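Local coordinates for Bd3459 (Bdellovibrio bacteriovorus, PDB 5CEC), which is a predatory endopeptidase of the S13 D-Ala-D-Ala carboxypeptidase family, probably cleaving peptidoglycan peptides, and is bound by the ankyrin-repeat immunity protein Bd3460, at residues Ala151-Lys163 with Gln250-Asn262. The protein carries 1 engineered substitution. Residues are numbered along the deposited sequence; the frame is centred on the assembly and turned at random.
Sequences AEEKPMIGGTTPK and QSNNYIADNLYWN. With SO4 (sulfate ion), chain C; SO4 (sulfate ion), chain H.
Asp257 OD2 is gripped twice from the 151-163 side: Thr161 OG1 donates to its anti lone pair at 2.7 Å, and a water that accepts from Thr161 N donates to the same oxygen. OD1 of that carboxylate bonds to Ser290, so both oxygens are engaged. With OG1 beside its own backbone N (chi1 -55°), Thr161 sends CG2 the other way, against Asn258 ND2 and Trp261 CZ3, which it approaches obliquely. Lys163 then runs along the indole, its NZ 3.8 Å from the centroid of the five-membered ring of Trp261 and 26° off the normal, a cation-pi contact on the face opposite Asp257 O.

At the helix start, Asn252 is the N-cap of helix 253-262: its OD1 accepts from Ile255 N, while ND2 gives one N-H almost straight (173°) to Ala151 O, in the carbonyl plane, and the other to Gln250 OE1. Gln250 NE2 in turn reaches Glu152 O at 3.0 Å from above the carbonyl plane. Ser251 and Asn253 fit the second motif, (S/Y)xN, of the penicillin-binding protein and beta-lactamase fold, consistent with an active site here that includes Ser70 and Lys73; a sulfate accepts from Ser251 OG. Asn253 is held by backbone and side chain alike: its N donates to Ile157 O at 2.8 Å and its ND2 to Gly159 O at 2.9 Å, which fixes the amide with OD1 turned to Lys73 NZ. Beside it, Ala151 CA lies over one face of the Tyr254 ring, and Met156 CE meets CD1 of that ring at 3.6 Å.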
ATOM      1  N   ALA A 151     -12.988  -4.983   2.667  1.00 16.96           N
ATOM      2  CA  ALA A 151     -12.022  -5.318   1.591  1.00 17.71           C
ATOM      3  C   ALA A 151     -10.958  -4.250   1.332  1.00 17.53           C
ATOM      4  O   ALA A 151      -9.855  -4.585   0.947  1.00 18.97           O
ATOM      5  CB  ALA A 151     -12.780  -5.588   0.312  1.00 18.89           C
ATOM      6  N   GLU A 152     -11.336  -2.973   1.434  1.00 17.66           N
ATOM      7  CA  GLU A 152     -10.451  -1.838   1.219  1.00 19.55           C
ATOM      8  C   GLU A 152     -10.006  -1.108   2.447  1.00 18.74           C
ATOM      9  O   GLU A 152      -9.526   0.024   2.328  1.00 20.31           O
ATOM     10  CB  GLU A 152     -11.233  -0.726   0.521  1.00 26.69           C
ATOM     11  CG  GLU A 152     -11.792  -1.059  -0.756  1.00 28.30           C
ATOM     12  CD  GLU A 152     -12.246   0.176  -1.477  1.00 20.80           C
ATOM     13  OE1 GLU A 152     -11.390   0.848  -2.033  1.00 20.08           O
ATOM     14  OE2 GLU A 152     -13.452   0.382  -1.525  1.00 18.50           O
ATOM     15  N   GLU A 153     -10.168  -1.720   3.606  1.00 18.92           N
ATOM     16  CA  GLU A 153      -9.965  -1.039   4.870  1.00 19.49           C
ATOM     17  C   GLU A 153      -9.099  -1.878   5.788  1.00 19.74           C
ATOM     18  O   GLU A 153      -8.906  -3.055   5.581  1.00 19.50           O
ATOM     19  CB  GLU A 153     -11.338  -0.721   5.498  1.00 19.62           C
ATOM     20  CG  GLU A 153     -12.125   0.301   4.700  1.00 20.03           C
ATOM     21  CD  GLU A 153     -13.597   0.334   5.056  1.00 21.86           C
ATOM     22  OE1 GLU A 153     -13.940   0.433   6.261  1.00 23.82           O
ATOM     23  OE2 GLU A 153     -14.412   0.270   4.125  1.00 21.13           O
ATOM     24  N   LYS A 154      -8.592  -1.251   6.825  1.00 20.65           N
ATOM     25  CA  LYS A 154      -7.815  -1.913   7.842  1.00 20.35           C
ATOM     26  C   LYS A 154      -8.795  -2.680   8.703  1.00 20.40           C
ATOM     27  O   LYS A 154      -9.892  -2.153   8.977  1.00 22.76           O
ATOM     28  CB  LYS A 154      -7.093  -0.881   8.700  1.00 21.55           C
ATOM     29  CG  LYS A 154      -6.176  -0.018   7.884  1.00 24.46           C
ATOM     30  CD  LYS A 154      -5.382   0.907   8.731  1.00 27.36           C
ATOM     31  CE  LYS A 154      -4.443   1.646   7.821  1.00 29.88           C
ATOM     32  NZ  LYS A 154      -3.701   2.670   8.565  1.00 31.55           N
ATOM     33  N   PRO A 155      -8.470  -3.894   9.138  1.00 20.44           N
ATOM     34  CA  PRO A 155      -7.171  -4.559   9.019  1.00 18.93           C
ATOM     35  C   PRO A 155      -7.014  -5.500   7.830  1.00 19.29           C
ATOM     36  O   PRO A 155      -6.028  -6.242   7.774  1.00 19.88           O
ATOM     37  CB  PRO A 155      -7.119  -5.371  10.314  1.00 19.87           C
ATOM     38  CG  PRO A 155      -8.530  -5.775  10.521  1.00 21.82           C
ATOM     39  CD  PRO A 155      -9.361  -4.622  10.057  1.00 22.55           C
ATOM     40  N   MET A 156      -7.938  -5.504   6.865  1.00 19.27           N
ATOM     41  CA  MET A 156      -7.823  -6.442   5.757  1.00 18.25           C
ATOM     42  C   MET A 156      -6.720  -6.072   4.778  1.00 17.50           C
ATOM     43  O   MET A 156      -6.169  -6.950   4.107  1.00 19.86           O
ATOM     44  CB  MET A 156      -9.140  -6.558   4.994  1.00 19.28           C
ATOM     45  CG  MET A 156     -10.280  -7.062   5.839  1.00 19.68           C
ATOM     46  SD  MET A 156     -11.586  -7.743   4.789  1.00 22.50           S
ATOM     47  CE  MET A 156     -10.930  -9.371   4.577  1.00 22.30           C
ATOM     48  N   ILE A 157      -6.417  -4.792   4.651  1.00 17.21           N
ATOM     49  CA  ILE A 157      -5.345  -4.343   3.759  1.00 17.76           C
ATOM     50  C   ILE A 157      -4.050  -5.112   4.079  1.00 16.91           C
ATOM     51  O   ILE A 157      -3.377  -5.642   3.187  1.00 17.85           O
ATOM     52  CB  ILE A 157      -5.099  -2.814   3.871  1.00 18.74           C
ATOM     53  CG1 ILE A 157      -6.274  -2.015   3.280  1.00 19.24           C
ATOM     54  CG2 ILE A 157      -3.796  -2.409   3.182  1.00 18.24           C
ATOM     55  CD1 ILE A 157      -6.351  -0.584   3.746  1.00 19.84           C
ATOM     56  N   GLY A 158      -3.719  -5.183   5.361  1.00 16.72           N
ATOM     57  CA  GLY A 158      -2.438  -5.775   5.774  1.00 18.61           C
ATOM     58  C   GLY A 158      -2.552  -7.114   6.471  1.00 19.19           C
ATOM     59  O   GLY A 158      -1.545  -7.642   6.957  1.00 23.52           O
ATOM     60  N   GLY A 159      -3.760  -7.669   6.531  1.00 21.08           N
ATOM     61  CA  GLY A 159      -4.023  -8.875   7.298  1.00 23.47           C
ATOM     62  C   GLY A 159      -3.912 -10.141   6.500  1.00 19.99           C
ATOM     63  O   GLY A 159      -3.581 -10.134   5.308  1.00 20.89           O
ATOM     64  N   THR A 160      -4.175 -11.249   7.180  1.00 22.40           N
ATOM     65  CA  THR A 160      -4.206 -12.560   6.549  1.00 23.75           C
ATOM     66  C   THR A 160      -5.579 -12.671   5.906  1.00 22.33           C
ATOM     67  O   THR A 160      -6.586 -12.667   6.591  1.00 25.73           O
ATOM     68  CB  THR A 160      -3.995 -13.684   7.579  1.00 26.69           C
ATOM     69  OG1 THR A 160      -2.679 -13.550   8.119  1.00 31.29           O
ATOM     70  CG2 THR A 160      -4.149 -15.038   6.919  1.00 29.96           C
ATOM     71  N   THR A 161      -5.604 -12.787   4.590  1.00 19.40           N
ATOM     72  CA  THR A 161      -6.851 -12.871   3.850  1.00 19.39           C
ATOM     73  C   THR A 161      -7.539 -14.190   4.197  1.00 20.32           C
ATOM     74  O   THR A 161      -6.918 -15.259   4.099  1.00 21.64           O
ATOM     75  CB  THR A 161      -6.576 -12.792   2.349  1.00 18.17           C
ATOM     76  OG1 THR A 161      -5.821 -11.590   2.095  1.00 18.56           O
ATOM     77  CG2 THR A 161      -7.832 -12.813   1.546  1.00 19.26           C
ATOM     78  N   PRO A 162      -8.828 -14.134   4.566  1.00 22.42           N
ATOM     79  CA  PRO A 162      -9.498 -15.380   4.862  1.00 23.34           C
ATOM     80  C   PRO A 162      -9.467 -16.309   3.666  1.00 22.11           C
ATOM     81  O   PRO A 162      -9.755 -15.902   2.545  1.00 22.44           O
ATOM     82  CB  PRO A 162     -10.911 -14.951   5.225  1.00 24.34           C
ATOM     83  CG  PRO A 162     -10.781 -13.554   5.668  1.00 24.97           C
ATOM     84  CD  PRO A 162      -9.681 -12.970   4.853  1.00 23.21           C
ATOM     85  N   LYS A 163      -9.069 -17.545   3.907  1.00 23.19           N
ATOM     86  CA  LYS A 163      -9.001 -18.572   2.887  1.00 25.90           C
ATOM     87  C   LYS A 163     -10.042 -19.637   3.270  1.00 28.62           C
ATOM     88  O   LYS A 163      -9.866 -20.371   4.241  1.00 33.61           O
ATOM     89  CB  LYS A 163      -7.583 -19.136   2.806  1.00 30.34           C
ATOM     90  CG  LYS A 163      -7.382 -20.126   1.669  1.00 34.88           C
ATOM     91  CD  LYS A 163      -5.901 -20.377   1.394  1.00 39.80           C
ATOM     92  CE  LYS A 163      -5.683 -21.442   0.327  1.00 45.94           C
ATOM     93  NZ  LYS A 163      -6.574 -21.265  -0.865  1.00 48.57           N
ATOM     94  N   GLN A 250      -2.484   0.740  -1.958  1.00 13.23           N
ATOM     95  CA  GLN A 250      -2.702   0.389  -0.546  1.00 13.65           C
ATOM     96  C   GLN A 250      -1.758  -0.706  -0.070  1.00 14.49           C
ATOM     97  O   GLN A 250      -1.528  -0.832   1.116  1.00 16.12           O
ATOM     98  CB  GLN A 250      -4.114  -0.145  -0.364  1.00 15.46           C
ATOM     99  CG  GLN A 250      -5.235   0.827  -0.628  1.00 15.82           C
ATOM    100  CD  GLN A 250      -6.528   0.218  -0.205  1.00 16.36           C
ATOM    101  OE1 GLN A 250      -6.901  -0.876  -0.648  1.00 16.36           O
ATOM    102  NE2 GLN A 250      -7.242   0.912   0.663  1.00 16.85           N
ATOM    103  N   SER A 251      -1.280  -1.546  -0.988  1.00 13.50           N
ATOM    104  CA  SER A 251      -0.679  -2.844  -0.683  1.00 13.59           C
ATOM    105  C   SER A 251      -1.761  -3.780  -0.112  1.00 13.66           C
ATOM    106  O   SER A 251      -1.622  -4.384   0.947  1.00 15.06           O
ATOM    107  CB  SER A 251       0.518  -2.744   0.230  1.00 13.63           C
ATOM    108  OG  SER A 251       1.305  -3.920   0.046  1.00 14.97           O
ATOM    109  N   ASN A 252      -2.851  -3.927  -0.848  1.00 13.78           N
ATOM    110  CA  ASN A 252      -4.053  -4.579  -0.343  1.00 12.97           C
ATOM    111  C   ASN A 252      -3.961  -6.110  -0.471  1.00 13.23           C
ATOM    112  O   ASN A 252      -4.065  -6.649  -1.580  1.00 13.59           O
ATOM    113  CB  ASN A 252      -5.293  -4.047  -1.087  1.00 13.26           C
ATOM    114  CG  ASN A 252      -6.557  -4.539  -0.490  1.00 13.67           C
ATOM    115  OD1 ASN A 252      -6.702  -5.745  -0.241  1.00 14.11           O
ATOM    116  ND2 ASN A 252      -7.472  -3.628  -0.234  1.00 15.00           N
ATOM    117  N   ASN A 253      -3.797  -6.786   0.662  1.00 13.78           N
ATOM    118  CA  ASN A 253      -3.666  -8.248   0.664  1.00 13.39           C
ATOM    119  C   ASN A 253      -4.927  -8.949   0.167  1.00 13.67           C
ATOM    120  O   ASN A 253      -4.825  -9.986  -0.504  1.00 14.57           O
ATOM    121  CB  ASN A 253      -3.330  -8.747   2.050  1.00 14.46           C
ATOM    122  CG  ASN A 253      -1.945  -8.372   2.483  1.00 14.99           C
ATOM    123  OD1 ASN A 253      -1.132  -7.833   1.738  1.00 15.73           O
ATOM    124  ND2 ASN A 253      -1.671  -8.661   3.741  1.00 16.29           N
ATOM    125  N   TYR A 254      -6.093  -8.428   0.541  1.00 12.94           N
ATOM    126  CA  TYR A 254      -7.350  -9.062   0.158  1.00 13.52           C
ATOM    127  C   TYR A 254      -7.499  -9.134  -1.344  1.00 14.29           C
ATOM    128  O   TYR A 254      -7.850 -10.213  -1.913  1.00 13.95           O
ATOM    129  CB  TYR A 254      -8.580  -8.335   0.781  1.00 13.54           C
ATOM    130  CG  TYR A 254      -9.897  -8.900   0.337  1.00 13.64           C
ATOM    131  CD1 TYR A 254     -10.510  -9.956   1.008  1.00 15.05           C
ATOM    132  CD2 TYR A 254     -10.537  -8.415  -0.803  1.00 14.34           C
ATOM    133  CE1 TYR A 254     -11.705 -10.491   0.584  1.00 15.62           C
ATOM    134  CE2 TYR A 254     -11.746  -8.948  -1.217  1.00 14.89           C
ATOM    135  CZ  TYR A 254     -12.336  -9.984  -0.538  1.00 15.27           C
ATOM    136  OH  TYR A 254     -13.500 -10.541  -0.971  1.00 16.15           O
ATOM    137  N   ILE A 255      -7.238  -8.003  -2.003  1.00 13.01           N
ATOM    138  CA  ILE A 255      -7.364  -7.988  -3.459  1.00 13.55           C
ATOM    139  C   ILE A 255      -6.348  -8.960  -4.080  1.00 13.75           C
ATOM    140  O   ILE A 255      -6.674  -9.739  -4.986  1.00 14.21           O
ATOM    141  CB  ILE A 255      -7.206  -6.585  -4.073  1.00 13.43           C
ATOM    142  CG1 ILE A 255      -8.237  -5.600  -3.494  1.00 13.97           C
ATOM    143  CG2 ILE A 255      -7.321  -6.607  -5.588  1.00 14.57           C
ATOM    144  CD1 ILE A 255      -7.999  -4.153  -3.883  1.00 14.00           C
ATOM    145  N   ALA A 256      -5.106  -8.876  -3.609  1.00 12.99           N
ATOM    146  CA  ALA A 256      -4.032  -9.667  -4.233  1.00 12.77           C
ATOM    147  C   ALA A 256      -4.300 -11.165  -4.053  1.00 13.37           C
ATOM    148  O   ALA A 256      -4.113 -11.952  -4.998  1.00 14.44           O
ATOM    149  CB  ALA A 256      -2.691  -9.297  -3.627  1.00 14.08           C
ATOM    150  N   ASP A 257      -4.657 -11.570  -2.841  1.00 14.02           N
ATOM    151  CA  ASP A 257      -4.859 -12.990  -2.562  1.00 14.27           C
ATOM    152  C   ASP A 257      -6.054 -13.528  -3.343  1.00 15.05           C
ATOM    153  O   ASP A 257      -6.006 -14.625  -3.877  1.00 16.18           O
ATOM    154  CB  ASP A 257      -4.985 -13.252  -1.050  1.00 15.44           C
ATOM    155  CG  ASP A 257      -3.680 -13.082  -0.331  1.00 17.58           C
ATOM    156  OD1 ASP A 257      -2.637 -13.481  -0.903  1.00 19.51           O
ATOM    157  OD2 ASP A 257      -3.690 -12.612   0.817  1.00 18.89           O
ATOM    158  N   ASN A 258      -7.115 -12.725  -3.469  1.00 13.99           N
ATOM    159  CA  ASN A 258      -8.256 -13.175  -4.215  1.00 14.90           C
ATOM    160  C   ASN A 258      -8.010 -13.248  -5.714  1.00 14.83           C
ATOM    161  O   ASN A 258      -8.523 -14.143  -6.349  1.00 15.46           O
ATOM    162  CB  ASN A 258      -9.516 -12.375  -3.857  1.00 15.47           C
ATOM    163  CG  ASN A 258     -10.154 -12.906  -2.592  1.00 16.18           C
ATOM    164  OD1 ASN A 258     -10.834 -13.929  -2.639  1.00 16.84           O
ATOM    165  ND2 ASN A 258      -9.847 -12.288  -1.452  1.00 16.04           N
ATOM    166  N   LEU A 259      -7.240 -12.307  -6.259  1.00 14.02           N
ATOM    167  CA  LEU A 259      -6.867 -12.421  -7.664  1.00 15.20           C
ATOM    168  C   LEU A 259      -6.096 -13.730  -7.884  1.00 15.12           C
ATOM    169  O   LEU A 259      -6.352 -14.441  -8.841  1.00 16.51           O
ATOM    170  CB  LEU A 259      -6.036 -11.239  -8.127  1.00 15.41           C
ATOM    171  CG  LEU A 259      -6.798  -9.948  -8.408  1.00 15.56           C
ATOM    172  CD1 LEU A 259      -5.850  -8.803  -8.584  1.00 16.50           C
ATOM    173  CD2 LEU A 259      -7.727 -10.082  -9.619  1.00 16.66           C
ATOM    174  N   TYR A 260      -5.128 -14.020  -7.009  1.00 14.64           N
ATOM    175  CA  TYR A 260      -4.282 -15.213  -7.148  1.00 16.01           C
ATOM    176  C   TYR A 260      -5.111 -16.471  -7.069  1.00 15.50           C
ATOM    177  O   TYR A 260      -4.935 -17.393  -7.884  1.00 18.05           O
ATOM    178  CB  TYR A 260      -3.229 -15.142  -6.073  1.00 16.17           C
ATOM    179  CG  TYR A 260      -2.187 -16.201  -5.996  1.00 16.90           C
ATOM    180  CD1 TYR A 260      -2.370 -17.327  -5.199  1.00 17.61           C
ATOM    181  CD2 TYR A 260      -0.979 -16.057  -6.654  1.00 17.13           C
ATOM    182  CE1 TYR A 260      -1.376 -18.274  -5.054  1.00 18.47           C
ATOM    183  CE2 TYR A 260       0.022 -17.023  -6.537  1.00 18.75           C
ATOM    184  CZ  TYR A 260      -0.181 -18.119  -5.742  1.00 18.01           C
ATOM    185  OH  TYR A 260       0.839 -19.016  -5.622  1.00 20.89           O
ATOM    186  N   TRP A 261      -6.056 -16.536  -6.136  1.00 15.41           N
ATOM    187  CA  TRP A 261      -6.931 -17.696  -6.054  1.00 16.53           C
ATOM    188  C   TRP A 261      -7.877 -17.787  -7.241  1.00 17.24           C
ATOM    189  O   TRP A 261      -8.085 -18.869  -7.802  1.00 18.99           O
ATOM    190  CB  TRP A 261      -7.730 -17.683  -4.757  1.00 17.26           C
ATOM    191  CG  TRP A 261      -6.893 -17.775  -3.530  1.00 18.28           C
ATOM    192  CD1 TRP A 261      -5.709 -18.441  -3.363  1.00 19.87           C
ATOM    193  CD2 TRP A 261      -7.183 -17.164  -2.268  1.00 18.35           C
ATOM    194  NE1 TRP A 261      -5.264 -18.304  -2.065  1.00 20.77           N
ATOM    195  CE2 TRP A 261      -6.134 -17.492  -1.388  1.00 19.17           C
ATOM    196  CE3 TRP A 261      -8.221 -16.354  -1.793  1.00 19.00           C
ATOM    197  CZ2 TRP A 261      -6.114 -17.057  -0.067  1.00 20.02           C
ATOM    198  CZ3 TRP A 261      -8.166 -15.897  -0.473  1.00 19.80           C
ATOM    199  CH2 TRP A 261      -7.130 -16.264   0.363  1.00 19.99           C
ATOM    200  N   ASN A 262      -8.423 -16.651  -7.660  1.00 17.24           N
ATOM    201  CA  ASN A 262      -9.293 -16.626  -8.839  1.00 17.33           C
ATOM    202  C   ASN A 262      -8.630 -17.222 -10.075  1.00 17.46           C
ATOM    203  O   ASN A 262      -9.305 -17.851 -10.860  1.00 19.05           O
ATOM    204  CB  ASN A 262      -9.702 -15.191  -9.215  1.00 16.85           C
ATOM    205  CG  ASN A 262     -10.753 -14.582  -8.305  1.00 16.93           C
ATOM    206  OD1 ASN A 262     -11.281 -15.223  -7.384  1.00 17.95           O
ATOM    207  ND2 ASN A 262     -11.070 -13.336  -8.593  1.00 18.11           N
TER
HETATM  208  S   SO4 C 501       3.717  -2.587   2.297  1.00 22.64           S
HETATM  209  O1  SO4 C 501       2.942  -1.682   3.198  1.00 26.41           O
HETATM  210  O2  SO4 C 501       5.117  -2.745   2.719  1.00 27.93           O
HETATM  211  O3  SO4 C 501       2.944  -3.919   2.203  1.00 25.56           O
HETATM  212  O4  SO4 C 501       3.666  -2.067   0.922  1.00 24.06           O
HETATM  213  S   SO4 H 301      -6.515   5.175   9.686  1.00 33.55           S
HETATM  214  O1  SO4 H 301      -7.033   6.499   9.228  1.00 39.33           O
HETATM  215  O2  SO4 H 301      -5.027   5.144   9.641  1.00 30.89           O
HETATM  216  O3  SO4 H 301      -6.979   4.924  11.054  1.00 32.99           O
HETATM  217  O4  SO4 H 301      -7.108   4.163   8.761  1.00 36.39           O
HETATM  218  O   HOH W   1      -2.978 -13.310   3.290  1.00 26.81           O
HETATM  219  O   HOH W   2     -11.091 -13.870   1.364  1.00 21.24           O